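Local atomic coordinates of beta-lactamase/D-alanine Carboxypeptidase (Yersinia pestis, PDB entry 3RJU), a protein that probably acts as a serine penicillin-interacting hydrolase, a beta-lactamase or D-alanine carboxypeptidase that cleaves beta-lactams or D-alanyl peptides. Residues R51-R59 with R207-C217; T303-Y312 with F324-F335. All blocks are in the same frame, centred on the assembly; numbering follows the deposited sequence.

Contact 1. Residues R51-R59 with R207-C217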
# COMPACT_ATOMS: atom_id res chain seq x y z
N ARG A 51 -7.78 -17.93 16.38
CA ARG A 51 -7.24 -16.57 16.40
C ARG A 51 -6.16 -16.34 15.33
O ARG A 51 -5.38 -17.24 15.05
CB ARG A 51 -6.63 -16.28 17.77
CG ARG A 51 -6.31 -14.83 17.99
CD ARG A 51 -7.18 -14.28 19.10
NE ARG A 51 -6.59 -14.59 20.40
CZ ARG A 51 -7.26 -14.54 21.55
NH1 ARG A 51 -6.64 -14.83 22.69
NH2 ARG A 51 -8.54 -14.20 21.56
N PRO A 52 -6.13 -15.15 14.72
CA PRO A 52 -5.04 -14.88 13.76
C PRO A 52 -3.67 -14.99 14.42
O PRO A 52 -3.54 -14.73 15.64
CB PRO A 52 -5.31 -13.43 13.32
CG PRO A 52 -6.81 -13.27 13.48
CD PRO A 52 -7.10 -14.04 14.77
N ARG A 53 -2.68 -15.37 13.63
CA ARG A 53 -1.32 -15.62 14.12
C ARG A 53 -0.35 -14.72 13.39
O ARG A 53 -0.69 -14.13 12.36
CB ARG A 53 -0.92 -17.07 13.87
CG ARG A 53 -1.80 -18.11 14.54
CD ARG A 53 -1.30 -19.51 14.22
NE ARG A 53 0.09 -19.67 14.63
CZ ARG A 53 1.01 -20.33 13.93
NH1 ARG A 53 0.70 -20.91 12.78
NH2 ARG A 53 2.25 -20.42 14.40
N PRO A 54 0.88 -14.61 13.92
CA PRO A 54 1.92 -13.81 13.24
C PRO A 54 2.11 -14.23 11.79
O PRO A 54 2.50 -13.40 10.96
CB PRO A 54 3.19 -14.13 14.03
CG PRO A 54 2.67 -14.44 15.43
CD PRO A 54 1.35 -15.16 15.21
N ASP A 55 1.88 -15.50 11.49
CA ASP A 55 2.09 -15.99 10.14
C ASP A 55 0.78 -16.25 9.40
O ASP A 55 0.78 -16.94 8.40
CB ASP A 55 2.95 -17.25 10.13
CG ASP A 55 2.26 -18.41 10.81
OD1 ASP A 55 1.15 -18.23 11.34
OD2 ASP A 55 2.84 -19.51 10.83
N SER A 56 -0.33 -15.68 9.88
CA SER A 56 -1.56 -15.72 9.08
C SER A 56 -1.35 -14.95 7.77
O SER A 56 -0.81 -13.84 7.77
CB SER A 56 -2.74 -15.10 9.85
OG SER A 56 -3.14 -15.93 10.92
N LEU A 57 -1.76 -15.56 6.66
CA LEU A 57 -1.62 -14.87 5.37
C LEU A 57 -2.73 -13.84 5.24
O LEU A 57 -3.89 -14.09 5.61
CB LEU A 57 -1.65 -15.84 4.18
CG LEU A 57 -0.86 -15.35 2.96
CD1 LEU A 57 0.64 -15.35 3.25
CD2 LEU A 57 -1.16 -16.18 1.71
N ILE A 58 -2.37 -12.69 4.70
CA ILE A 58 -3.32 -11.60 4.50
C ILE A 58 -3.13 -11.03 3.10
O ILE A 58 -2.05 -11.17 2.51
CB ILE A 58 -3.11 -10.48 5.54
CG1 ILE A 58 -1.72 -9.85 5.41
CG2 ILE A 58 -3.30 -11.03 6.96
CD1 ILE A 58 -1.44 -8.74 6.44
N ARG A 59 -4.17 -10.39 2.57
CA ARG A 59 -4.00 -9.51 1.41
C ARG A 59 -3.73 -8.11 1.92
O ARG A 59 -4.56 -7.54 2.67
CB ARG A 59 -5.26 -9.50 0.53
CG ARG A 59 -5.66 -10.88 0.01
CD ARG A 59 -6.79 -10.74 -1.01
NE ARG A 59 -7.38 -12.02 -1.42
CZ ARG A 59 -7.04 -12.70 -2.51
NH1 ARG A 59 -6.09 -12.26 -3.34
NH2 ARG A 59 -7.67 -13.83 -2.79
N ARG A 207 -3.34 -20.65 4.91
CA ARG A 207 -3.24 -19.70 6.02
C ARG A 207 -3.92 -18.37 5.75
O ARG A 207 -3.95 -17.50 6.62
CB ARG A 207 -1.77 -19.47 6.42
CG ARG A 207 -1.09 -20.73 6.96
CD ARG A 207 0.35 -20.42 7.40
NE ARG A 207 1.33 -20.57 6.32
CZ ARG A 207 2.17 -19.62 5.91
NH1 ARG A 207 2.15 -18.41 6.47
NH2 ARG A 207 3.04 -19.89 4.95
N LEU A 208 -4.49 -18.20 4.55
CA LEU A 208 -5.13 -16.93 4.19
C LEU A 208 -6.42 -16.77 5.00
O LEU A 208 -7.28 -17.68 5.05
CB LEU A 208 -5.43 -16.87 2.69
CG LEU A 208 -6.00 -15.53 2.18
CD1 LEU A 208 -4.97 -14.40 2.30
CD2 LEU A 208 -6.51 -15.66 0.76
N MSE A 209 -6.52 -15.64 5.70
CA MSE A 209 -7.72 -15.33 6.48
C MSE A 209 -8.88 -15.07 5.53
O MSE A 209 -8.66 -14.71 4.36
CB MSE A 209 -7.47 -14.10 7.37
CG MSE A 209 -6.30 -14.28 8.36
SE MSE A 209 -5.96 -12.63 9.32
CE MSE A 209 -7.74 -12.28 10.07
N ILE A 210 -10.10 -15.25 6.03
CA ILE A 210 -11.30 -15.18 5.23
C ILE A 210 -12.34 -14.29 5.91
O ILE A 210 -12.61 -14.44 7.10
CB ILE A 210 -11.91 -16.58 5.03
CG1 ILE A 210 -10.97 -17.44 4.16
CG2 ILE A 210 -13.29 -16.49 4.39
CD1 ILE A 210 -11.36 -18.93 4.09
N GLY A 211 -12.90 -13.36 5.15
CA GLY A 211 -14.03 -12.57 5.62
C GLY A 211 -15.06 -12.45 4.52
O GLY A 211 -15.02 -13.19 3.53
N VAL A 212 -15.98 -11.51 4.66
CA VAL A 212 -17.01 -11.28 3.66
C VAL A 212 -16.37 -10.67 2.42
O VAL A 212 -15.54 -9.76 2.52
CB VAL A 212 -18.12 -10.37 4.21
CG1 VAL A 212 -19.11 -9.97 3.11
CG2 VAL A 212 -18.84 -11.07 5.36
N GLY A 213 -16.73 -11.19 1.25
CA GLY A 213 -16.16 -10.72 0.00
C GLY A 213 -14.84 -11.38 -0.36
O GLY A 213 -14.13 -10.91 -1.25
N SER A 214 -14.51 -12.47 0.33
CA SER A 214 -13.26 -13.18 0.03
C SER A 214 -13.26 -13.75 -1.38
O SER A 214 -14.32 -14.00 -1.97
CB SER A 214 -12.98 -14.26 1.07
OG SER A 214 -12.30 -13.73 2.21
N SER A 215 -12.05 -13.92 -1.93
CA SER A 215 -11.81 -14.47 -3.27
C SER A 215 -10.86 -15.64 -3.13
O SER A 215 -10.09 -15.69 -2.17
CB SER A 215 -11.08 -13.45 -4.15
OG SER A 215 -11.95 -12.52 -4.78
N ARG A 216 -10.85 -16.55 -4.10
CA ARG A 216 -9.90 -17.66 -4.06
C ARG A 216 -8.46 -17.15 -4.01
O ARG A 216 -8.12 -16.12 -4.60
CB ARG A 216 -10.08 -18.63 -5.24
CG ARG A 216 -9.69 -18.08 -6.59
CD ARG A 216 -9.63 -19.20 -7.66
NE ARG A 216 -8.51 -20.10 -7.42
CZ ARG A 216 -7.32 -19.98 -8.01
NH1 ARG A 216 -7.10 -19.00 -8.88
NH2 ARG A 216 -6.34 -20.84 -7.73
N CYS A 217 -7.62 -17.88 -3.30
CA CYS A 217 -6.22 -17.53 -3.13
C CYS A 217 -5.45 -17.96 -4.37
O CYS A 217 -5.26 -19.15 -4.61
CB CYS A 217 -5.67 -18.19 -1.87
SG CYS A 217 -3.93 -17.85 -1.52
O HOH W 1 -4.12 -18.09 9.30
O HOH W 2 -9.73 -12.97 -0.28
O HOH W 3 -6.75 -13.62 -5.92

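Contact 2. Residues T303-Y312 with F324-F335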
# COMPACT_ATOMS: atom_id res chain seq x y z
N THR A 303 -3.91 3.53 2.94
CA THR A 303 -5.09 2.71 3.13
C THR A 303 -5.12 1.57 2.11
O THR A 303 -4.51 1.65 1.03
CB THR A 303 -6.37 3.56 2.91
OG1 THR A 303 -6.31 4.16 1.60
CG2 THR A 303 -6.49 4.66 3.94
N GLY A 304 -5.86 0.51 2.41
CA GLY A 304 -6.02 -0.57 1.46
C GLY A 304 -7.30 -1.33 1.71
O GLY A 304 -7.76 -1.46 2.85
N GLY A 305 -7.89 -1.84 0.64
CA GLY A 305 -9.08 -2.66 0.77
C GLY A 305 -9.23 -3.53 -0.46
O GLY A 305 -9.18 -3.02 -1.57
N GLY A 306 -9.41 -4.83 -0.26
CA GLY A 306 -9.76 -5.72 -1.36
C GLY A 306 -9.86 -7.16 -0.93
O GLY A 306 -9.21 -7.57 0.03
N GLY A 307 -10.71 -7.92 -1.62
CA GLY A 307 -10.85 -9.35 -1.37
C GLY A 307 -11.25 -9.70 0.06
O GLY A 307 -10.85 -10.74 0.58
N GLY A 308 -12.03 -8.83 0.70
CA GLY A 308 -12.50 -9.09 2.05
C GLY A 308 -11.56 -8.58 3.13
O GLY A 308 -11.85 -8.71 4.33
N PHE A 309 -10.42 -8.00 2.71
CA PHE A 309 -9.44 -7.42 3.64
C PHE A 309 -9.50 -5.91 3.60
O PHE A 309 -9.71 -5.32 2.53
CB PHE A 309 -8.01 -7.83 3.27
CG PHE A 309 -7.69 -9.27 3.58
CD1 PHE A 309 -7.05 -9.62 4.78
CD2 PHE A 309 -8.07 -10.27 2.71
CE1 PHE A 309 -6.78 -10.94 5.07
CE2 PHE A 309 -7.79 -11.60 2.99
CZ PHE A 309 -7.15 -11.93 4.18
N ILE A 310 -9.28 -5.29 4.76
CA ILE A 310 -8.94 -3.87 4.81
C ILE A 310 -7.66 -3.70 5.61
O ILE A 310 -7.42 -4.40 6.61
CB ILE A 310 -10.07 -2.99 5.38
CG1 ILE A 310 -10.57 -3.49 6.74
CG2 ILE A 310 -11.21 -2.87 4.35
CD1 ILE A 310 -11.53 -2.50 7.39
N THR A 311 -6.81 -2.77 5.17
CA THR A 311 -5.52 -2.56 5.80
C THR A 311 -5.26 -1.08 5.95
O THR A 311 -5.79 -0.25 5.21
CB THR A 311 -4.36 -3.16 4.97
OG1 THR A 311 -4.49 -2.76 3.60
CG2 THR A 311 -4.37 -4.69 5.01
N TYR A 312 -4.44 -0.75 6.93
CA TYR A 312 -4.06 0.64 7.14
C TYR A 312 -2.71 0.67 7.82
O TYR A 312 -2.44 -0.11 8.75
CB TYR A 312 -5.12 1.34 7.99
CG TYR A 312 -4.92 2.82 8.23
CD1 TYR A 312 -4.80 3.73 7.16
CD2 TYR A 312 -4.86 3.33 9.54
CE1 TYR A 312 -4.64 5.09 7.39
CE2 TYR A 312 -4.70 4.70 9.77
CZ TYR A 312 -4.58 5.57 8.70
OH TYR A 312 -4.42 6.93 8.91
N PHE A 324 0.40 -0.80 12.01
CA PHE A 324 -0.19 -1.49 10.87
C PHE A 324 -1.36 -2.33 11.38
O PHE A 324 -1.24 -3.05 12.39
CB PHE A 324 0.82 -2.44 10.23
CG PHE A 324 0.23 -3.34 9.17
CD1 PHE A 324 -0.20 -2.80 7.95
CD2 PHE A 324 0.11 -4.70 9.38
CE1 PHE A 324 -0.75 -3.62 6.97
CE2 PHE A 324 -0.44 -5.52 8.40
CZ PHE A 324 -0.86 -4.97 7.19
N VAL A 325 -2.48 -2.29 10.67
CA VAL A 325 -3.62 -3.10 11.06
C VAL A 325 -4.21 -3.78 9.84
O VAL A 325 -4.20 -3.24 8.74
CB VAL A 325 -4.72 -2.26 11.79
CG1 VAL A 325 -5.28 -1.19 10.87
CG2 VAL A 325 -5.83 -3.16 12.30
N VAL A 326 -4.67 -5.01 10.03
CA VAL A 326 -5.35 -5.73 8.98
C VAL A 326 -6.62 -6.33 9.59
O VAL A 326 -6.59 -6.90 10.70
CB VAL A 326 -4.47 -6.85 8.32
CG1 VAL A 326 -3.87 -7.80 9.37
CG2 VAL A 326 -5.31 -7.62 7.29
N VAL A 327 -7.72 -6.17 8.88
CA VAL A 327 -9.01 -6.70 9.31
C VAL A 327 -9.65 -7.46 8.16
O VAL A 327 -9.59 -7.02 7.01
CB VAL A 327 -9.94 -5.53 9.76
CG1 VAL A 327 -11.43 -5.86 9.60
CG2 VAL A 327 -9.60 -5.07 11.19
N THR A 328 -10.24 -8.61 8.45
CA THR A 328 -11.15 -9.22 7.50
C THR A 328 -12.59 -8.70 7.76
O THR A 328 -13.06 -8.66 8.90
CB THR A 328 -11.10 -10.75 7.58
OG1 THR A 328 -11.08 -11.13 8.96
CG2 THR A 328 -9.85 -11.29 6.90
N ARG A 329 -13.26 -8.26 6.70
CA ARG A 329 -14.55 -7.58 6.83
C ARG A 329 -15.69 -8.51 7.25
O ARG A 329 -15.75 -9.66 6.82
CB ARG A 329 -14.95 -6.97 5.48
CG ARG A 329 -14.02 -5.85 4.99
CD ARG A 329 -14.69 -5.13 3.81
NE ARG A 329 -15.86 -4.38 4.26
CZ ARG A 329 -17.13 -4.74 4.05
NH1 ARG A 329 -18.13 -4.01 4.54
NH2 ARG A 329 -17.42 -5.84 3.35
N SER A 330 -16.60 -8.01 8.07
CA SER A 330 -17.95 -8.55 8.03
C SER A 330 -18.81 -7.61 7.17
O SER A 330 -18.33 -6.57 6.70
CB SER A 330 -18.54 -8.64 9.44
OG SER A 330 -18.76 -7.36 9.98
N GLN A 331 -20.07 -7.97 6.95
CA GLN A 331 -20.92 -7.15 6.10
C GLN A 331 -20.99 -5.68 6.56
O GLN A 331 -20.99 -4.76 5.73
CB GLN A 331 -22.33 -7.75 6.00
CG GLN A 331 -23.29 -6.95 5.15
CD GLN A 331 -22.87 -6.83 3.69
OE1 GLN A 331 -22.20 -7.72 3.13
NE2 GLN A 331 -23.29 -5.74 3.05
N LEU A 332 -21.02 -5.44 7.87
CA LEU A 332 -21.22 -4.08 8.39
C LEU A 332 -19.92 -3.27 8.49
O LEU A 332 -19.96 -2.07 8.79
CB LEU A 332 -21.95 -4.11 9.75
CG LEU A 332 -21.32 -4.87 10.92
CD1 LEU A 332 -20.15 -4.10 11.48
CD2 LEU A 332 -22.39 -5.07 12.00
N THR A 333 -18.78 -3.89 8.20
CA THR A 333 -17.50 -3.20 8.35
C THR A 333 -17.41 -1.88 7.56
O THR A 333 -17.66 -1.86 6.35
CB THR A 333 -16.34 -4.10 7.94
OG1 THR A 333 -16.27 -5.22 8.85
CG2 THR A 333 -15.01 -3.31 7.94
N LYS A 334 -17.07 -0.80 8.26
CA LYS A 334 -16.79 0.48 7.63
C LYS A 334 -15.31 0.81 7.85
O LYS A 334 -14.81 0.80 8.97
CB LYS A 334 -17.65 1.61 8.23
CG LYS A 334 -17.34 3.02 7.66
CD LYS A 334 -18.10 4.12 8.44
CE LYS A 334 -18.29 5.42 7.65
NZ LYS A 334 -17.10 5.87 6.89
N PHE A 335 -14.61 1.10 6.75
CA PHE A 335 -13.15 1.23 6.79
C PHE A 335 -12.68 2.23 7.83
O PHE A 335 -11.75 1.95 8.61
CB PHE A 335 -12.60 1.66 5.42
CG PHE A 335 -11.10 1.80 5.43
CD1 PHE A 335 -10.28 0.70 5.13
CD2 PHE A 335 -10.51 3.01 5.78
CE1 PHE A 335 -8.90 0.80 5.20
CE2 PHE A 335 -9.14 3.13 5.83
CZ PHE A 335 -8.31 2.03 5.52

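Contact 1. Residues R51-R59 with R207-C217
Arg-59 and Arg-207 reach across this contact in opposite senses, each ending on backbone carbonyls. The Arg-59 chain runs extended from CG to NE and sets its guanidinium edge against the loop: NH2 donates to Ser-215 O at 3.1 Å and to Arg-216 O at 3.0 Å. Both oxygens lie close to the guanidinium plane, yet the nitrogen stands above both carbonyl planes, and N-H...O angles of 140° and 137° make these bent bonds. One water joins Arg-59 NE to Ser-215 N and a second links NH1 to Arg-216 O, which fixes the rotation of the group. Arg-207, bent at chi3 (-88°), turns NH1 to Asp-55 O at 2.8 Å; the oxygen lies in the guanidinium plane and NH1 in the plane of the carbonyl. Its NH2 forms a salt bridge with Glu-203 and a hydrogen bond to Asn-195. Between the arginines, Leu-57 N donates to Arg-207 O. Leu-57 O accepts from Met-209 N, and Leu-208 CD1 packs 3.5 Å from that oxygen. The selenomethionine Met-209 lies alongside Ile-58, SE 3.9 Å from CG2, and its methyl CE meets Pro-52 CG with the two side chains crossing at about a right angle. Cys-217 is tied to Cys-205 by a disulfide. The arrangement is a single beta bridge, Leu-57 with Leu-208, between the approach to strand 58-59 and an irregular loop, lying against the central antiparallel sheet of a serine beta-lactamase-type fold.

Contact 2. Residues T303-Y312 with F324-F335
Phe-335 brings its ring edge to the strands: Thr-311 O lies in the ring plane, 3.3 Å from CE1, and Ile-310 CG2 is also at the edge, while Thr-303 CG2 meets CZ obliquely at 3.6 Å. Having CG anti to the backbone N (chi1 -180°) carries the ring to the strands; Phe-335 and Ile-310 pass each other pointing opposite ways. The Phe-309 ring takes Thr-328 CG2 over one face in a CH-pi contact, 3.9 Å from the ring centroid and 24° off its normal, and at its edge are Val-326 CG2 and Gly-306 O. Ile-310 lies alongside Val-327, CG1 being 3.7 Å from CB, and its CD1 meets Thr-333 CG2 tip to tip at 3.6 Å. Arg-329 NH1 holds the turn that carries Thr-333, donating to Thr-333 O at 2.8 Å, on a lone pair in the carbonyl plane, and to Gln-331 O. In the backbone, Ile-310 with Val-327 and Tyr-312 with Val-325 are hydrogen-bonded pairs, and Arg-329 N to Gly-308 O continues the ladder. Ile-310, Tyr-312, Val-325 and Val-327 face helix 336-349, whereas Phe-309 and Val-326 face Ile-58. A type I' turn from Gly-306 to Phe-309 links strand 299-306 to strand 309-316, which pairs with strand 321-328. The result is an antiparallel beta meander backed by the C-terminal helix, part of the central sheet of the serine beta-lactamase-type fold.

Overall arrangement
Contacts 1 and 2 illustrate how a loop layer is fitted to a sheet: their centres are about 11 Å apart, and the Phe-309 ring is a main point of meeting. Its CZ comes within 3.2 Å of Met-209 O, and its CE1 within 3.6 Å of Ile-58 CA. Val-212 N probably donates to Arg-329 O at 2.8 Å, joining the loop to the chain just past the end of strand 321-328. The probable active site lies beside contact 2: Thr-303 OG1 and Gly-305 N hydrogen-bond a citrate, probably from the crystallisation liquor, that may mark the substrate pocket. Thr-311 OG1 bonds to Ile-60 O, between segment 51-59 and Ser-62, the probable nucleophile of an SxxK motif.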